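Lysine/ornithine decarboxylase (Selenomonas ruminantium, PDB 5GJO) decarboxylates both L-lysine and L-ornithine, to cadaverine and putrescine, with similar efficiency, using pyridoxal 5'-phosphate as cofactor and working as a homodimer. Local coordinates at residues L28-V31 with E32-Q36; G102-A105 with A106-N110; V197-R200 with L201-A205; N241-I244 with D245-F248. The protein carries 2 engineered substitutions. One frame throughout, in Å; residues are numbered along the deposited sequence.

Contact 1: L28-V31 with E32-Q36; sequences LDKV and EENYQ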
# COMPACT_ATOMS: atom_id res chain seq x y z
N LEU A 28 -17.59 3.10 -17.97
CA LEU A 28 -18.84 2.59 -17.38
C LEU A 28 -19.48 1.63 -18.36
O LEU A 28 -20.10 0.63 -17.95
CB LEU A 28 -19.78 3.74 -17.08
CG LEU A 28 -19.34 4.65 -15.96
CD1 LEU A 28 -20.35 5.78 -15.73
CD2 LEU A 28 -18.98 3.99 -14.62
N ASP A 29 -19.43 1.94 -19.66
CA ASP A 29 -20.03 1.05 -20.65
C ASP A 29 -19.37 -0.34 -20.61
O ASP A 29 -20.06 -1.36 -20.76
CB ASP A 29 -19.97 1.57 -22.06
CG ASP A 29 -20.95 2.74 -22.34
OD1 ASP A 29 -21.65 3.22 -21.40
OD2 ASP A 29 -20.87 3.22 -23.50
N LYS A 30 -18.06 -0.39 -20.33
CA LYS A 30 -17.39 -1.71 -20.31
C LYS A 30 -17.78 -2.40 -18.98
O LYS A 30 -17.98 -3.66 -19.02
CB LYS A 30 -15.86 -1.60 -20.36
CG LYS A 30 -15.12 -2.95 -20.34
CD LYS A 30 -15.47 -3.93 -21.46
CE LYS A 30 -14.71 -5.21 -21.18
NZ LYS A 30 -15.30 -6.33 -21.90
N VAL A 31 -17.91 -1.66 -17.88
CA VAL A 31 -18.43 -2.30 -16.63
C VAL A 31 -19.81 -2.91 -16.89
O VAL A 31 -20.12 -4.06 -16.55
CB VAL A 31 -18.45 -1.36 -15.43
CG1 VAL A 31 -19.11 -2.02 -14.24
CG2 VAL A 31 -16.99 -0.95 -15.10
N GLU A 32 -20.67 -2.14 -17.56
CA GLU A 32 -21.98 -2.67 -17.88
C GLU A 32 -21.95 -3.88 -18.77
O GLU A 32 -22.72 -4.84 -18.49
CB GLU A 32 -22.85 -1.49 -18.46
CG GLU A 32 -24.23 -1.93 -18.93
CD GLU A 32 -25.19 -0.72 -19.23
OE1 GLU A 32 -24.78 0.42 -19.18
OE2 GLU A 32 -26.32 -0.95 -19.67
N GLU A 33 -21.11 -3.87 -19.82
CA GLU A 33 -20.95 -5.00 -20.67
C GLU A 33 -20.51 -6.25 -19.88
O GLU A 33 -20.99 -7.40 -20.14
CB GLU A 33 -19.96 -4.71 -21.77
CG GLU A 33 -19.64 -5.84 -22.69
CD GLU A 33 -18.58 -5.39 -23.74
OE1 GLU A 33 -19.00 -4.64 -24.63
OE2 GLU A 33 -17.37 -5.78 -23.66
N ASN A 34 -19.55 -6.03 -18.96
CA ASN A 34 -19.13 -7.15 -18.11
C ASN A 34 -20.27 -7.70 -17.21
O ASN A 34 -20.39 -8.94 -17.03
CB ASN A 34 -17.94 -6.74 -17.22
CG ASN A 34 -16.67 -6.54 -18.02
OD1 ASN A 34 -16.53 -7.07 -19.13
ND2 ASN A 34 -15.66 -5.90 -17.38
N TYR A 35 -21.09 -6.82 -16.65
CA TYR A 35 -22.20 -7.25 -15.84
C TYR A 35 -23.16 -8.05 -16.71
O TYR A 35 -23.62 -9.12 -16.35
CB TYR A 35 -22.90 -6.02 -15.21
CG TYR A 35 -23.98 -6.38 -14.25
CD1 TYR A 35 -23.69 -6.64 -12.90
CD2 TYR A 35 -25.28 -6.55 -14.70
CE1 TYR A 35 -24.69 -6.96 -12.02
CE2 TYR A 35 -26.30 -6.89 -13.82
CZ TYR A 35 -26.01 -7.11 -12.49
OH TYR A 35 -26.99 -7.44 -11.55
N GLN A 36 -23.51 -7.52 -17.86
CA GLN A 36 -24.45 -8.23 -18.73
C GLN A 36 -23.94 -9.55 -19.25
O GLN A 36 -24.72 -10.48 -19.38
CB GLN A 36 -24.92 -7.37 -19.91
CG GLN A 36 -25.75 -6.17 -19.41
CD GLN A 36 -26.98 -6.48 -18.47
OE1 GLN A 36 -27.55 -7.61 -18.41
NE2 GLN A 36 -27.38 -5.47 -17.71
O HOH W 1 -22.77 2.60 -18.88
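Lys30 reaches forward over the next turn of its helix so that one ammonium group serves two side chains, those of Glu33 and Asn34. With CG opposite the backbone N (chi1 -180°), the chain turns at chi2 (58°), which carries its end along the helix rather than outward. NZ forms a salt bridge with Glu33, 2.8 Å from OE2, and meets that oxygen on its anti side, somewhat out of the carboxylate plane. It also donates to OD1 of Asn34 at 3.1 Å, tilted 25° from the amide's carbonyl plane. The aliphatic part is close as well, CE of Lys30 lying 3.3 Å from OD1 of Asn34. A methionine in place of Lys30 would probably leave the Glu33 carboxylate without its positive mate and Asn34 OD1 without this donor.

This half of the contact is the tightly packed one. Asn34 is fixed from its other end too, since ND2 bonds to Met261 O and Thr264 OG1. Helix 28-41 leads into the first strand of the parallel barrel that binds the cofactor, and its apolar flank, with Leu28, Val31 and Tyr35, rests on helices 57-65 and 259-263.

The side at Asp29 and Glu32 is looser and more open to solvent. Their carboxylates do not touch: OD1 of Asp29 and OE1 of Glu32 stand 4.8 Å apart. A water donates to both, at 2.8 Å from Asp29 OD1 and 3.0 Å from Glu32 OE1, and probably eases the repulsion of like charges. OD2 of Asp29 turns instead to the hydroxyl of Tyr378.

Contact 2: G102-A105 with A106-N110; sequences GLKA and AADYN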
# COMPACT_ATOMS: atom_id res chain seq x y z
N GLY A 102 -17.62 -2.37 11.95
CA GLY A 102 -18.39 -3.02 10.91
C GLY A 102 -19.72 -3.53 11.38
O GLY A 102 -20.71 -3.33 10.74
N LEU A 103 -19.75 -4.18 12.53
CA LEU A 103 -21.01 -4.68 13.06
C LEU A 103 -21.98 -3.54 13.39
O LEU A 103 -23.16 -3.65 13.18
CB LEU A 103 -20.80 -5.67 14.21
CG LEU A 103 -20.36 -7.03 13.68
CD1 LEU A 103 -19.76 -7.91 14.74
CD2 LEU A 103 -21.43 -7.76 12.90
N LYS A 104 -21.46 -2.46 13.93
CA LYS A 104 -22.29 -1.29 14.19
C LYS A 104 -22.85 -0.67 12.92
O LYS A 104 -24.01 -0.33 12.87
CB LYS A 104 -21.51 -0.24 14.97
CG LYS A 104 -22.40 0.85 15.52
CD LYS A 104 -21.61 1.92 16.23
CE LYS A 104 -22.50 3.04 16.77
NZ LYS A 104 -22.79 4.03 15.71
N ALA A 105 -22.03 -0.56 11.88
CA ALA A 105 -22.56 -0.09 10.58
C ALA A 105 -23.61 -1.01 10.01
O ALA A 105 -24.64 -0.59 9.47
CB ALA A 105 -21.40 0.19 9.58
N ALA A 106 -23.39 -2.31 10.14
CA ALA A 106 -24.35 -3.26 9.66
C ALA A 106 -25.70 -3.06 10.35
O ALA A 106 -26.71 -3.01 9.67
CB ALA A 106 -23.86 -4.69 9.82
N ALA A 107 -25.66 -2.89 11.67
CA ALA A 107 -26.91 -2.68 12.46
C ALA A 107 -27.59 -1.40 11.99
O ALA A 107 -28.73 -1.43 11.60
CB ALA A 107 -26.58 -2.56 13.93
N ASP A 108 -26.83 -0.34 11.95
CA ASP A 108 -27.36 0.99 11.47
C ASP A 108 -28.01 0.94 10.11
O ASP A 108 -29.11 1.51 9.91
CB ASP A 108 -26.28 2.03 11.52
CG ASP A 108 -25.79 2.29 12.95
OD1 ASP A 108 -26.49 1.88 13.95
OD2 ASP A 108 -24.69 2.88 13.10
N TYR A 109 -27.44 0.18 9.17
CA TYR A 109 -27.97 0.19 7.83
C TYR A 109 -28.86 -0.93 7.50
O TYR A 109 -29.30 -1.09 6.34
CB TYR A 109 -26.85 0.32 6.82
CG TYR A 109 -25.96 1.50 6.99
CD1 TYR A 109 -26.49 2.80 7.14
CD2 TYR A 109 -24.56 1.37 6.93
CE1 TYR A 109 -25.62 3.89 7.30
CE2 TYR A 109 -23.71 2.45 7.07
CZ TYR A 109 -24.25 3.71 7.24
OH TYR A 109 -23.38 4.76 7.37
N ASN A 110 -29.20 -1.76 8.51
CA ASN A 110 -30.10 -2.88 8.30
C ASN A 110 -29.45 -3.91 7.33
O ASN A 110 -30.14 -4.52 6.50
CB ASN A 110 -31.48 -2.47 7.77
CG ASN A 110 -32.25 -1.55 8.75
OD1 ASN A 110 -32.22 -1.76 9.94
ND2 ASN A 110 -32.99 -0.59 8.22
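Tyr109 lies against Ala105, one turn earlier in helix 100-109, and the contact runs along one side of its ring. CB starts 3.6 Å from Ala105 O, the carbonyl that also accepts the Tyr109 backbone N-H. CG is placed opposite Tyr109's own carbonyl carbon (chi1 -56°), which swings the ring back along the helix instead of outward. The ring atom CD2 makes the nearest approach, 3.2 Å from Ala105 O, with the carbonyl oxygen meeting the ring obliquely. One atom further, CE2 reaches the methyl group, 4.1 Å from Ala105 CB. Beyond CE2 the side chain leaves Ala105 for helix 75-83, where the ring stacks with His82 and touches Met78 and Glu79, while Ala105 itself packs on Ala75 and Met78.

Lys104 and Asp108 form a second, looser pairing on an exposed flank. The lysine chain is extended until its last bond turns (chi4 -83°) and brings NZ to 3.4 Å from Asp108 OD2, a salt bridge whose hydrogen bond is weak. OD2 of Asp108 also lies 3.3 Å from Lys104 O, an approach of two acceptors that the nearby ammonium group probably makes more tolerable.

On the buried side of the helix, Leu103 and Ala106 both reach Phe114 of strand 113-116. Just beyond Tyr109 the chain changes hand: Asn110 takes positive phi (65°), and its N donates to Ala107 O at 3.1 Å. The helix thus closes in a Schellman motif, which turns the chain toward barrel strand 113-116.

Contact 3: V197-R200 with L201-A205; sequences VARR and LFDEA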
# COMPACT_ATOMS: atom_id res chain seq x y z
N VAL A 197 -19.84 -30.64 -3.22
CA VAL A 197 -19.72 -30.66 -1.76
C VAL A 197 -20.88 -29.97 -1.07
O VAL A 197 -21.50 -30.49 -0.10
CB VAL A 197 -18.37 -30.03 -1.29
CG1 VAL A 197 -18.32 -29.91 0.21
CG2 VAL A 197 -17.18 -30.88 -1.82
N ALA A 198 -21.24 -28.80 -1.59
CA ALA A 198 -22.35 -28.05 -1.00
C ALA A 198 -23.69 -28.82 -1.13
O ALA A 198 -24.52 -28.75 -0.21
CB ALA A 198 -22.46 -26.65 -1.65
N ARG A 199 -23.86 -29.52 -2.23
CA ARG A 199 -25.07 -30.31 -2.51
C ARG A 199 -25.23 -31.38 -1.44
O ARG A 199 -26.31 -31.49 -0.87
CB ARG A 199 -25.02 -30.93 -3.90
CG ARG A 199 -26.25 -31.79 -4.28
CD ARG A 199 -27.53 -30.96 -4.34
NE ARG A 199 -28.28 -30.86 -3.11
CZ ARG A 199 -29.40 -30.13 -2.97
NH1 ARG A 199 -29.81 -29.34 -3.96
NH2 ARG A 199 -30.09 -30.12 -1.80
N ARG A 200 -24.17 -32.08 -1.10
CA ARG A 200 -24.21 -33.08 -0.03
C ARG A 200 -24.55 -32.42 1.28
O ARG A 200 -25.44 -32.90 2.01
CB ARG A 200 -22.94 -33.91 0.04
CG ARG A 200 -22.95 -34.86 1.23
CD ARG A 200 -21.62 -35.54 1.37
NE ARG A 200 -20.47 -34.62 1.57
CZ ARG A 200 -20.15 -34.02 2.70
NH1 ARG A 200 -20.93 -34.13 3.79
NH2 ARG A 200 -19.08 -33.24 2.75
N LEU A 201 -23.90 -31.32 1.60
CA LEU A 201 -24.24 -30.56 2.83
C LEU A 201 -25.67 -30.11 2.90
O LEU A 201 -26.31 -30.24 3.94
CB LEU A 201 -23.28 -29.42 3.08
CG LEU A 201 -21.83 -29.83 3.32
CD1 LEU A 201 -20.92 -28.60 3.30
CD2 LEU A 201 -21.65 -30.54 4.65
N PHE A 202 -26.21 -29.59 1.79
CA PHE A 202 -27.61 -29.17 1.83
C PHE A 202 -28.55 -30.39 2.15
O PHE A 202 -29.51 -30.28 2.92
CB PHE A 202 -28.01 -28.62 0.48
CG PHE A 202 -27.88 -27.13 0.34
CD1 PHE A 202 -26.69 -26.47 0.57
CD2 PHE A 202 -28.96 -26.37 -0.06
CE1 PHE A 202 -26.59 -25.08 0.38
CE2 PHE A 202 -28.88 -25.02 -0.24
CZ PHE A 202 -27.69 -24.34 0.03
N ASP A 203 -28.26 -31.52 1.54
CA ASP A 203 -29.06 -32.71 1.76
C ASP A 203 -28.98 -33.16 3.23
O ASP A 203 -29.99 -33.45 3.83
CB ASP A 203 -28.61 -33.83 0.84
CG ASP A 203 -28.94 -33.57 -0.62
OD1 ASP A 203 -29.73 -32.67 -0.93
OD2 ASP A 203 -28.39 -34.29 -1.45
N GLU A 204 -27.79 -33.17 3.79
CA GLU A 204 -27.62 -33.54 5.23
C GLU A 204 -28.31 -32.52 6.15
O GLU A 204 -28.97 -32.88 7.16
CB GLU A 204 -26.14 -33.70 5.59
CG GLU A 204 -25.44 -34.82 4.87
CD GLU A 204 -23.94 -34.92 5.17
OE1 GLU A 204 -23.26 -35.78 4.55
OE2 GLU A 204 -23.44 -34.13 6.01
N ALA A 205 -28.20 -31.24 5.85
CA ALA A 205 -28.93 -30.23 6.62
C ALA A 205 -30.45 -30.48 6.62
O ALA A 205 -31.07 -30.31 7.64
CB ALA A 205 -28.72 -28.84 6.04
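Val197 meets Leu201 one turn on, with CG1 of Val197 at 4.2 Å from CD1 of Leu201, a loose apolar touch beside the backbone bond from Leu201 N to Val197 O. Ala198 offers its carbonyl to Phe202: O accepts the Phe202 backbone N-H at 2.7 Å, and the ring atom CD1 of Phe202 comes within 3.2 Å of the same oxygen, approaching it obliquely.

Arg199 follows and folds along its own helix. Bends at chi2 (64°) and chi3 (-90°) draw the guanidinium down beside Asp203 and Phe202. NH2 lies 2.7 Å from Asp203 OD1, a salt bridge whose hydrogen bond is nevertheless weak, because the N-H points well off the oxygen. The same NH2 rests 3.4 Å from CB of Phe202, and the guanidinium stands steeply to the phenyl ring, their planes 73° apart. Helix 189-207 is the crossover helix of the beta-alpha-beta unit that joins strands 173-178 and 214-216 of the cofactor-binding barrel. Its inner side, with Leu201 and Phe202, packs on Ile177 of the first of these strands, and Leu201 and Glu204 also touch Leu161 of helix 160-169.

Arg200, last of the segment, holds the outer flank. Its NH1 donates to Glu204 OE1 at 3.0 Å, a salt bridge in which the acceptor sits at the guanidinium edge, practically in its plane, while the carboxylate is met from above its own plane. Leu201 CG lies over one face of this guanidinium, and Leu201 CD2 comes within 3.8 Å of Arg200 NH1.

Contact 4: N241-I244 with D245-F248; sequences NKQI and DRLF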
# COMPACT_ATOMS: atom_id res chain seq x y z
N ASN A 241 -22.69 -22.45 -14.50
CA ASN A 241 -24.15 -22.33 -14.55
C ASN A 241 -24.79 -23.72 -14.74
O ASN A 241 -25.80 -24.02 -14.04
CB ASN A 241 -24.59 -21.39 -15.68
CG ASN A 241 -25.97 -20.91 -15.50
OD1 ASN A 241 -26.29 -20.10 -14.65
ND2 ASN A 241 -26.85 -21.47 -16.33
N LYS A 242 -24.17 -24.55 -15.59
CA LYS A 242 -24.69 -25.90 -15.92
C LYS A 242 -24.71 -26.73 -14.62
O LYS A 242 -25.72 -27.46 -14.32
CB LYS A 242 -23.89 -26.56 -17.03
CG LYS A 242 -24.45 -27.90 -17.47
CD LYS A 242 -23.52 -28.67 -18.36
CE LYS A 242 -24.26 -29.84 -18.97
NZ LYS A 242 -23.41 -30.51 -20.01
N GLN A 243 -23.67 -26.60 -13.82
CA GLN A 243 -23.56 -27.38 -12.61
C GLN A 243 -24.52 -26.85 -11.56
O GLN A 243 -25.09 -27.62 -10.73
CB GLN A 243 -22.12 -27.38 -12.09
CG GLN A 243 -21.88 -28.25 -10.85
CD GLN A 243 -21.52 -29.67 -11.20
OE1 GLN A 243 -22.04 -30.23 -12.14
NE2 GLN A 243 -20.55 -30.23 -10.52
N ILE A 244 -24.80 -25.55 -11.56
CA ILE A 244 -25.79 -25.03 -10.66
C ILE A 244 -27.21 -25.48 -11.07
O ILE A 244 -28.01 -25.83 -10.20
CB ILE A 244 -25.77 -23.48 -10.59
CG1 ILE A 244 -24.45 -22.96 -9.94
CG2 ILE A 244 -26.95 -22.91 -9.81
CD1 ILE A 244 -24.15 -21.56 -10.29
N ASP A 245 -27.51 -25.46 -12.36
CA ASP A 245 -28.84 -25.99 -12.78
C ASP A 245 -29.01 -27.49 -12.41
O ASP A 245 -30.12 -27.91 -12.04
CB ASP A 245 -29.10 -25.76 -14.23
CG ASP A 245 -29.89 -24.48 -14.51
OD1 ASP A 245 -30.59 -23.98 -13.60
OD2 ASP A 245 -29.82 -24.04 -15.70
N ARG A 246 -27.95 -28.25 -12.58
CA ARG A 246 -27.90 -29.67 -12.33
C ARG A 246 -28.16 -29.99 -10.91
O ARG A 246 -28.98 -30.87 -10.59
CB ARG A 246 -26.57 -30.23 -12.76
CG ARG A 246 -26.37 -31.71 -12.46
CD ARG A 246 -24.91 -32.02 -12.47
NE ARG A 246 -24.64 -33.46 -12.31
CZ ARG A 246 -23.44 -33.96 -12.16
NH1 ARG A 246 -22.36 -33.15 -12.08
NH2 ARG A 246 -23.30 -35.29 -12.15
N LEU A 247 -27.45 -29.34 -10.02
CA LEU A 247 -27.51 -29.64 -8.58
C LEU A 247 -28.42 -28.80 -7.76
O LEU A 247 -28.88 -29.25 -6.69
CB LEU A 247 -26.09 -29.55 -7.95
CG LEU A 247 -25.05 -30.43 -8.60
CD1 LEU A 247 -23.68 -30.17 -7.97
CD2 LEU A 247 -25.40 -31.94 -8.52
N PHE A 248 -28.68 -27.50 -8.14
CA PHE A 248 -29.41 -26.56 -7.32
C PHE A 248 -30.54 -25.92 -8.13
O PHE A 248 -30.64 -24.67 -8.20
CB PHE A 248 -28.46 -25.48 -6.74
CG PHE A 248 -27.48 -26.03 -5.75
CD1 PHE A 248 -27.83 -26.15 -4.40
CD2 PHE A 248 -26.21 -26.45 -6.16
CE1 PHE A 248 -26.95 -26.65 -3.49
CE2 PHE A 248 -25.31 -27.01 -5.21
CZ PHE A 248 -25.69 -27.04 -3.87
O HOH W 2 -29.86 -21.48 -16.48
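Gln243 and Arg246 run side by side and join at their ends, Arg246 NH1 donating to Gln243 OE1 at 2.9 Å. The oxygen lies at the guanidinium edge, in its plane, although the amide itself is turned 46° from that plane and is met with a C=O...N angle of 119°. CD of Arg246 also approaches OE1 of Gln243, at 3.4 Å. The glutamine also touches Leu247, whose CD1 is 3.9 Å from Gln243 CG. The bend at chi2 of Gln243 (89°) brings its amide forward to these two side chains.

A second pair, Asn241 and Asp245, also points one way but meets through water: the water accepts from Asn241 ND2 at 3.0 Å and donates to Asp245 OD2 at 2.7 Å. Ile244 and Phe248 add an apolar touch, CG2 of Ile244 to CB of Phe248 at 4.3 Å, where the helix gives way to loop.

Further out, NE2 of Gln243 donates to Glu192 O of helix 189-207, which fixes the amide's flip and turns OE1 to Arg246. Arg44, just before strand 45-50, forms a salt bridge with Asp245 OD1 and gives its backbone N to Asn241 OD1. These links join helix 233-247, in the crossover between strands 214-216 and 252-255, to its neighbours. A leucine at Gln243 would probably leave Arg246 NH1 without this acceptor and Glu192 O without this amide donor. The amide thus acts in both senses, its oxygen holding an exposed cation within the helix and its nitrogen tying that helix to the preceding crossover helix.

In the fold
The four contacts follow one another along the chain, each on a single helix of the cofactor-binding barrel or running just off its end. Contact 1 (helix 28-41) precedes barrel strand 45-50, contact 2 lies on helix 100-109, and contacts 3 and 4 occupy the crossover helices before strands 214-216 and 252-255. These last two are adjacent, their centres 14 Å apart, and touch: Arg199 NH1 bonds to Leu247 O at 2.9 Å, and the rings of Phe202 and Phe248 meet edge-to-face. The others stand apart, with centres 25 to 34 Å from one another. All belong to the helical shell around the parallel strands, outside the pyridoxal phosphate pocket.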